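Local atomic coordinates of acetyl-CoA acetyltransferase (Bacillus anthracis, PDB entry 3SS6), a protein that probably catalyses the reversible condensation of two acetyl-CoA molecules to acetoacetyl-CoA and free CoA, as acetoacetyl-CoA thiolases do. Residues P35-A40 with S255-L260; V51-L56 with T83-Q88; L56-Q61 with G116-M121. All blocks are in the same frame, centred on the assembly; numbering follows the deposited sequence.

Contact 1 of 3, residues P35-A40 with S255-L260; sequences PVLQEA and SAVLVL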
# COMPACT_ATOMS: atom_id res chain seq x y z
N PRO A 35 7.19 12.13 -28.06
CA PRO A 35 8.07 12.94 -28.91
C PRO A 35 8.76 12.13 -30.01
O PRO A 35 9.11 12.68 -31.06
CB PRO A 35 9.10 13.51 -27.93
CG PRO A 35 9.03 12.62 -26.72
CD PRO A 35 7.61 12.11 -26.65
N VAL A 36 8.95 10.84 -29.75
CA VAL A 36 9.58 9.95 -30.72
C VAL A 36 8.59 9.60 -31.85
O VAL A 36 8.97 9.56 -33.03
CB VAL A 36 10.16 8.70 -30.03
CG1 VAL A 36 10.86 7.81 -31.03
CG2 VAL A 36 11.15 9.14 -28.95
N LEU A 37 7.33 9.36 -31.49
CA LEU A 37 6.28 9.20 -32.49
C LEU A 37 6.22 10.44 -33.38
O LEU A 37 6.15 10.34 -34.61
CB LEU A 37 4.93 9.04 -31.82
CG LEU A 37 4.69 7.69 -31.14
CD1 LEU A 37 3.39 7.73 -30.35
CD2 LEU A 37 4.67 6.55 -32.16
N GLN A 38 6.23 11.61 -32.75
CA GLN A 38 6.13 12.86 -33.51
C GLN A 38 7.27 13.06 -34.50
O GLN A 38 7.04 13.40 -35.66
CB GLN A 38 6.03 14.06 -32.55
CG GLN A 38 4.72 14.07 -31.78
CD GLN A 38 4.70 15.11 -30.66
OE1 GLN A 38 5.74 15.43 -30.09
NE2 GLN A 38 3.52 15.62 -30.35
N GLU A 39 8.50 12.82 -34.04
CA GLU A 39 9.66 13.01 -34.91
C GLU A 39 9.70 11.95 -36.00
O GLU A 39 10.05 12.25 -37.14
CB GLU A 39 10.96 13.01 -34.09
CG GLU A 39 12.23 13.22 -34.94
CD GLU A 39 12.30 14.59 -35.61
OE1 GLU A 39 11.61 15.54 -35.18
OE2 GLU A 39 13.08 14.72 -36.59
N ALA A 40 9.31 10.72 -35.66
CA ALA A 40 9.30 9.67 -36.68
C ALA A 40 8.40 10.05 -37.84
O ALA A 40 8.79 9.92 -39.01
CB ALA A 40 8.85 8.33 -36.08
N SER A 255 12.38 4.84 -25.67
CA SER A 255 11.42 4.49 -26.71
C SER A 255 12.11 4.47 -28.06
O SER A 255 13.20 5.05 -28.23
CB SER A 255 10.26 5.50 -26.73
OG SER A 255 10.73 6.81 -26.99
N ALA A 256 11.50 3.79 -29.03
CA ALA A 256 12.07 3.70 -30.37
C ALA A 256 10.97 3.40 -31.36
O ALA A 256 10.10 2.57 -31.09
CB ALA A 256 13.15 2.62 -30.42
N VAL A 257 11.00 4.06 -32.52
CA VAL A 257 9.85 4.06 -33.43
C VAL A 257 10.35 4.02 -34.87
O VAL A 257 11.32 4.70 -35.21
CB VAL A 257 9.03 5.37 -33.22
CG1 VAL A 257 7.92 5.47 -34.22
CG2 VAL A 257 8.44 5.42 -31.80
N LEU A 258 9.71 3.20 -35.70
CA LEU A 258 9.97 3.20 -37.14
C LEU A 258 8.70 3.63 -37.86
O LEU A 258 7.59 3.39 -37.38
CB LEU A 258 10.34 1.80 -37.63
CG LEU A 258 11.71 1.20 -37.34
CD1 LEU A 258 11.94 1.10 -35.83
CD2 LEU A 258 11.76 -0.17 -37.99
N VAL A 259 8.85 4.25 -39.04
CA VAL A 259 7.71 4.44 -39.93
C VAL A 259 7.85 3.41 -41.04
O VAL A 259 8.90 3.33 -41.70
CB VAL A 259 7.66 5.86 -40.53
CG1 VAL A 259 6.51 5.97 -41.54
CG2 VAL A 259 7.52 6.92 -39.42
N LEU A 260 6.82 2.59 -41.22
CA LEU A 260 6.83 1.56 -42.24
C LEU A 260 5.70 1.80 -43.22
O LEU A 260 4.64 2.30 -42.84
CB LEU A 260 6.64 0.17 -41.60
CG LEU A 260 7.69 -0.24 -40.57
CD1 LEU A 260 7.23 0.09 -39.12
CD2 LEU A 260 7.98 -1.72 -40.70
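In the N-terminal thiolase domain, helix 29-43 covers one face of the mixed sheet, and Val36, Leu37 and Ala40 rest on Ser255, Val257 and Val259 of strand 252-262. The two short axes are 7.9 Å apart and run nearly in the same direction, at 24°. Val257 sits at the middle of the contact, and its two methyls divide the helix surface. CG2 of Val257 lies 3.5 Å from CG1 of Val36, a tight carbon pair, as the two valines slide past each other in opposite directions. CG1 of Val257 meets CB of Ala40, also at 3.5 Å. Leu37 comes in from the flank, crossing Val257 at about a right angle, and places CD2 4.0 Å from Val257 CG2. Two residues further along the strand, Val259 CG2 meets the carbonyl O of Ala40 at 3.3 Å. Val36 CG2 touches Ser255 OG at 3.1 Å. That hydroxyl is hydrogen-bonded to the carbonyl O of Leu32, in the same helix. Val114 of strand 112-120 and Val13 of strand 7-19 widen the apolar surface. The helix is thus held to this strand mainly by methyl packing, and the polar side chain facing it is satisfied by the helix backbone.

Contact 2 of 3, residues V51-L56 with T83-Q88; sequences VDEVIL and TGYTIQ. With K (potassium ion), chain F.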
# COMPACT_ATOMS: atom_id res chain seq x y z
N VAL A 51 -1.29 8.04 -41.29
CA VAL A 51 -0.90 6.87 -40.50
C VAL A 51 -2.12 6.01 -40.19
O VAL A 51 -3.09 6.48 -39.60
CB VAL A 51 -0.22 7.28 -39.19
CG1 VAL A 51 0.12 6.04 -38.37
CG2 VAL A 51 1.04 8.11 -39.49
N ASP A 52 -2.07 4.74 -40.58
CA ASP A 52 -3.21 3.85 -40.39
C ASP A 52 -3.27 3.22 -38.98
O ASP A 52 -4.35 2.91 -38.48
CB ASP A 52 -3.20 2.78 -41.48
CG ASP A 52 -3.41 3.37 -42.87
OD1 ASP A 52 -4.35 4.18 -43.03
OD2 ASP A 52 -2.63 3.07 -43.80
N GLU A 53 -2.11 3.05 -38.35
CA GLU A 53 -2.05 2.35 -37.07
C GLU A 53 -0.73 2.69 -36.39
O GLU A 53 0.28 2.88 -37.06
CB GLU A 53 -2.07 0.84 -37.33
CG GLU A 53 -2.25 -0.04 -36.11
CD GLU A 53 -3.70 -0.39 -35.88
OE1 GLU A 53 -4.19 -1.37 -36.48
OE2 GLU A 53 -4.35 0.33 -35.11
N VAL A 54 -0.77 2.78 -35.06
CA VAL A 54 0.45 2.83 -34.25
C VAL A 54 0.49 1.53 -33.46
O VAL A 54 -0.49 1.18 -32.82
CB VAL A 54 0.41 4.01 -33.25
CG1 VAL A 54 1.58 3.94 -32.27
CG2 VAL A 54 0.43 5.35 -34.03
N ILE A 55 1.59 0.80 -33.54
CA ILE A 55 1.71 -0.46 -32.80
C ILE A 55 2.95 -0.38 -31.92
O ILE A 55 4.05 -0.16 -32.42
CB ILE A 55 1.85 -1.67 -33.75
CG1 ILE A 55 0.75 -1.62 -34.81
CG2 ILE A 55 1.79 -2.99 -32.95
CD1 ILE A 55 0.82 -2.79 -35.79
N LEU A 56 2.77 -0.52 -30.61
CA LEU A 56 3.90 -0.44 -29.68
C LEU A 56 4.07 -1.70 -28.86
O LEU A 56 3.09 -2.24 -28.31
CB LEU A 56 3.73 0.73 -28.70
CG LEU A 56 3.77 2.15 -29.28
CD1 LEU A 56 3.65 3.15 -28.14
CD2 LEU A 56 5.08 2.34 -30.03
N THR A 83 -5.59 4.77 -35.18
CA THR A 83 -5.82 3.80 -34.12
C THR A 83 -4.50 3.20 -33.66
O THR A 83 -3.45 3.49 -34.22
CB THR A 83 -6.78 2.69 -34.61
OG1 THR A 83 -6.25 2.07 -35.79
CG2 THR A 83 -8.14 3.30 -34.96
N GLY A 84 -4.54 2.33 -32.65
CA GLY A 84 -3.31 1.71 -32.20
C GLY A 84 -3.61 0.52 -31.33
O GLY A 84 -4.73 0.36 -30.83
N TYR A 85 -2.61 -0.34 -31.16
CA TYR A 85 -2.69 -1.43 -30.20
C TYR A 85 -1.32 -1.78 -29.69
O TYR A 85 -0.31 -1.39 -30.28
CB TYR A 85 -3.42 -2.67 -30.75
CG TYR A 85 -2.80 -3.45 -31.90
CD1 TYR A 85 -2.20 -4.68 -31.68
CD2 TYR A 85 -2.89 -2.99 -33.20
CE1 TYR A 85 -1.68 -5.43 -32.74
CE2 TYR A 85 -2.38 -3.72 -34.27
CZ TYR A 85 -1.78 -4.95 -34.03
OH TYR A 85 -1.28 -5.69 -35.07
N THR A 86 -1.31 -2.48 -28.56
CA THR A 86 -0.09 -2.64 -27.79
C THR A 86 0.23 -4.12 -27.64
O THR A 86 -0.69 -4.95 -27.45
CB THR A 86 -0.24 -1.92 -26.43
OG1 THR A 86 -0.65 -0.56 -26.66
CG2 THR A 86 1.07 -1.90 -25.67
N ILE A 87 1.51 -4.46 -27.75
CA ILE A 87 1.93 -5.85 -27.80
C ILE A 87 2.86 -6.23 -26.64
O ILE A 87 3.76 -5.47 -26.28
CB ILE A 87 2.63 -6.15 -29.15
CG1 ILE A 87 1.57 -6.17 -30.27
CG2 ILE A 87 3.40 -7.48 -29.10
CD1 ILE A 87 2.14 -6.41 -31.65
N GLN A 88 2.63 -7.42 -26.10
CA GLN A 88 3.49 -7.94 -25.05
C GLN A 88 4.04 -9.30 -25.49
O GLN A 88 3.31 -10.27 -25.57
CB GLN A 88 2.72 -8.12 -23.73
CG GLN A 88 3.46 -7.69 -22.44
CD GLN A 88 4.58 -8.63 -22.03
OE1 GLN A 88 4.91 -9.57 -22.74
NE2 GLN A 88 5.18 -8.37 -20.87
K K F . -0.46 -8.62 -34.48
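Val54 and Leu56 hydrogen-bond to Thr83, Tyr85 and Ile87 of the parallel neighbour strand, the two strands belonging to a beta-alpha-beta unit whose connecting helix is 68-75. Four backbone hydrogen bonds join them. Val54 N bonds to Thr83 O at 2.9 Å, and Tyr85 N returns to Val54 O. Leu56 N bonds to Tyr85 O, and Ile87 N bonds to Leu56 O at 2.8 Å.

On the face that carries Glu53, Ile55 and Tyr85, side chains add to this. Thr83 OG1 donates to Glu53 OE2 at 2.7 Å, meeting it from above the carboxylate plane. The carboxylate stands almost perpendicular to the Tyr85 ring, 88° between planes, and lies at the ring edge. Ile55 runs alongside Tyr85 and lays CG2 over the centre of one ring face, a CH-pi contact 4.2 Å from the centroid. The same methyl touches Ile87 CD1 at 3.7 Å. With its chi1 of 66°, Tyr85 lays its ring along the Ile55 side chain.

Further out, Gln104 of helix 93-107 bonds Glu53 OE1, and Arg89 of the second subunit forms a salt bridge with OE2, so the buried carboxylate has partners on both oxygens. Thr86 and Gln88 pair antiparallel with a strand of that subunit, which carries the sheet across the interface. A potassium ion lies there, bound by Ser100 and by Tyr85 and Ser100 of the second subunit. Its fourth protein ligand is Tyr85 OH, at 3.1 Å, with the ion near the plane of the ring.

Contact 3 of 3, residues L56-Q61 with G116-M121; sequences LGHCIQ and GGVEAM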
# COMPACT_ATOMS: atom_id res chain seq x y z
N LEU A 56 2.77 -0.52 -30.61
CA LEU A 56 3.90 -0.44 -29.68
C LEU A 56 4.07 -1.70 -28.86
O LEU A 56 3.09 -2.24 -28.31
CB LEU A 56 3.73 0.73 -28.70
CG LEU A 56 3.77 2.15 -29.28
CD1 LEU A 56 3.65 3.15 -28.14
CD2 LEU A 56 5.08 2.34 -30.03
N GLY A 57 5.32 -2.11 -28.66
CA GLY A 57 5.63 -3.22 -27.79
C GLY A 57 5.84 -2.58 -26.42
O GLY A 57 6.50 -1.56 -26.32
N HIS A 58 5.24 -3.15 -25.38
CA HIS A 58 5.37 -2.60 -24.03
C HIS A 58 5.26 -3.70 -22.97
O HIS A 58 4.21 -4.32 -22.85
CB HIS A 58 4.28 -1.55 -23.85
CG HIS A 58 4.44 -0.70 -22.62
ND1 HIS A 58 3.43 0.09 -22.14
CD2 HIS A 58 5.49 -0.53 -21.79
CE1 HIS A 58 3.84 0.72 -21.06
NE2 HIS A 58 5.09 0.36 -20.82
N CYS A 59 6.33 -3.97 -22.24
CA CYS A 59 6.31 -5.01 -21.21
C CYS A 59 5.52 -4.77 -19.92
O CYS A 59 4.83 -5.66 -19.44
CB CYS A 59 7.72 -5.46 -20.86
SG CYS A 59 8.53 -6.26 -22.25
N ILE A 60 5.63 -3.57 -19.36
CA ILE A 60 4.93 -3.28 -18.13
C ILE A 60 3.88 -2.22 -18.40
O ILE A 60 4.04 -1.06 -18.09
CB ILE A 60 5.91 -2.73 -17.06
CG1 ILE A 60 7.11 -3.66 -16.89
CG2 ILE A 60 5.19 -2.52 -15.75
CD1 ILE A 60 8.15 -3.16 -15.91
N GLN A 61 2.78 -2.69 -18.98
CA GLN A 61 1.66 -1.85 -19.33
C GLN A 61 0.98 -1.30 -18.08
O GLN A 61 1.06 -1.88 -17.03
CB GLN A 61 0.73 -2.56 -20.30
CG GLN A 61 1.42 -2.81 -21.62
CD GLN A 61 0.67 -3.73 -22.53
OE1 GLN A 61 -0.54 -3.69 -22.61
NE2 GLN A 61 1.39 -4.58 -23.24
N GLY A 116 6.98 0.35 -32.95
CA GLY A 116 8.21 0.27 -32.19
C GLY A 116 7.89 -0.18 -30.78
O GLY A 116 7.02 -1.03 -30.58
N GLY A 117 8.59 0.39 -29.82
CA GLY A 117 8.42 -0.05 -28.45
C GLY A 117 8.85 1.01 -27.45
O GLY A 117 9.52 1.98 -27.79
N VAL A 118 8.43 0.81 -26.21
CA VAL A 118 8.72 1.75 -25.13
C VAL A 118 8.79 1.00 -23.81
O VAL A 118 8.12 -0.02 -23.62
CB VAL A 118 7.65 2.87 -25.06
CG1 VAL A 118 6.26 2.27 -24.82
CG2 VAL A 118 7.98 3.89 -23.93
N GLU A 119 9.64 1.48 -22.91
CA GLU A 119 9.61 1.02 -21.53
C GLU A 119 10.06 2.16 -20.66
O GLU A 119 11.09 2.80 -20.93
CB GLU A 119 10.53 -0.19 -21.29
CG GLU A 119 10.08 -1.06 -20.09
CD GLU A 119 8.81 -1.87 -20.43
OE1 GLU A 119 8.82 -2.58 -21.46
OE2 GLU A 119 7.81 -1.76 -19.71
N ALA A 120 9.28 2.42 -19.62
CA ALA A 120 9.62 3.41 -18.61
C ALA A 120 9.74 2.62 -17.31
O ALA A 120 8.78 2.51 -16.54
CB ALA A 120 8.55 4.48 -18.51
N MET A 121 10.90 2.03 -17.09
CA MET A 121 11.06 1.14 -15.95
C MET A 121 11.11 1.95 -14.66
O MET A 121 10.53 1.55 -13.66
CB MET A 121 12.28 0.23 -16.13
CG MET A 121 12.15 -0.62 -17.39
SD MET A 121 13.49 -1.80 -17.73
CE MET A 121 13.06 -3.13 -16.58
O HOH W 1 7.13 0.71 -18.90
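Glu119 reaches across from strand 112-120 and takes two backbone N-H groups of the turn after strand 53-57. Cys59 N bonds to OE1 at 3.0 Å, on the syn lone pair. Ile60 N bonds to OE2 at 2.9 Å, also on the syn side but 19° out of the carboxylate plane. The torsions explain the reach: CG is anti to the backbone N (chi1 -155°), and the chain then bends at chi2 (73°), turning the carboxylate to the loop. A water also donates to OE2. It hydrogen-bonds to His58 NE2 and accepts from Ala120 N, linking ring, carboxylate and strand.

The His58 ring is sandwiched. Val118 CG1 lies over one face, 4.3 Å from the ring centroid. Gln61 N sits over the opposite face. Glu119 OE2 lies 3.3 Å from His58 CD2, at the ring edge. Thr68 bonds ND1, so both ring nitrogens have partners, which should fix the rotation of the ring. Gln61 NE2 donates to His58 O at 2.9 Å within the same loop.

Before it, Gly57 N to Gly116 O and Val118 N to Gly57 O are the parallel-ladder bonds, and Leu56 CD2 packs on the Gly116 backbone. Cys59 packs on Gln90, next to Cys91, oxidised to S-hydroxycysteine and probably the nucleophile. The loop thus lies at the C-terminal ends of parallel strands, its N-H groups taken by a glutamate of the neighbouring strand, close to the probable thiolase active site.

How the contacts relate
From the N terminus, helix 29-43 comes first, then strand 53-57, strand 83-88, strand 112-120 and, much later, strand 252-262. Contact 1 closes the longest loop, 214 residues, and encloses the other two. Contact 2 closes a short beta-alpha-beta loop. Contact 3 closes a wider one, and the two cross because their segments come in turn along the chain. They share Leu56 of strand 53-57, which lies between 83-88 and 112-120 in the sheet. Strand 252-262 follows next, where Ala256 O probably bonds Gly117 N and joins contacts 1 and 3. Leu37 touches Val54, bringing the helix of contact 1 onto contact 2. Contacts 2 and 3 both reach the second subunit.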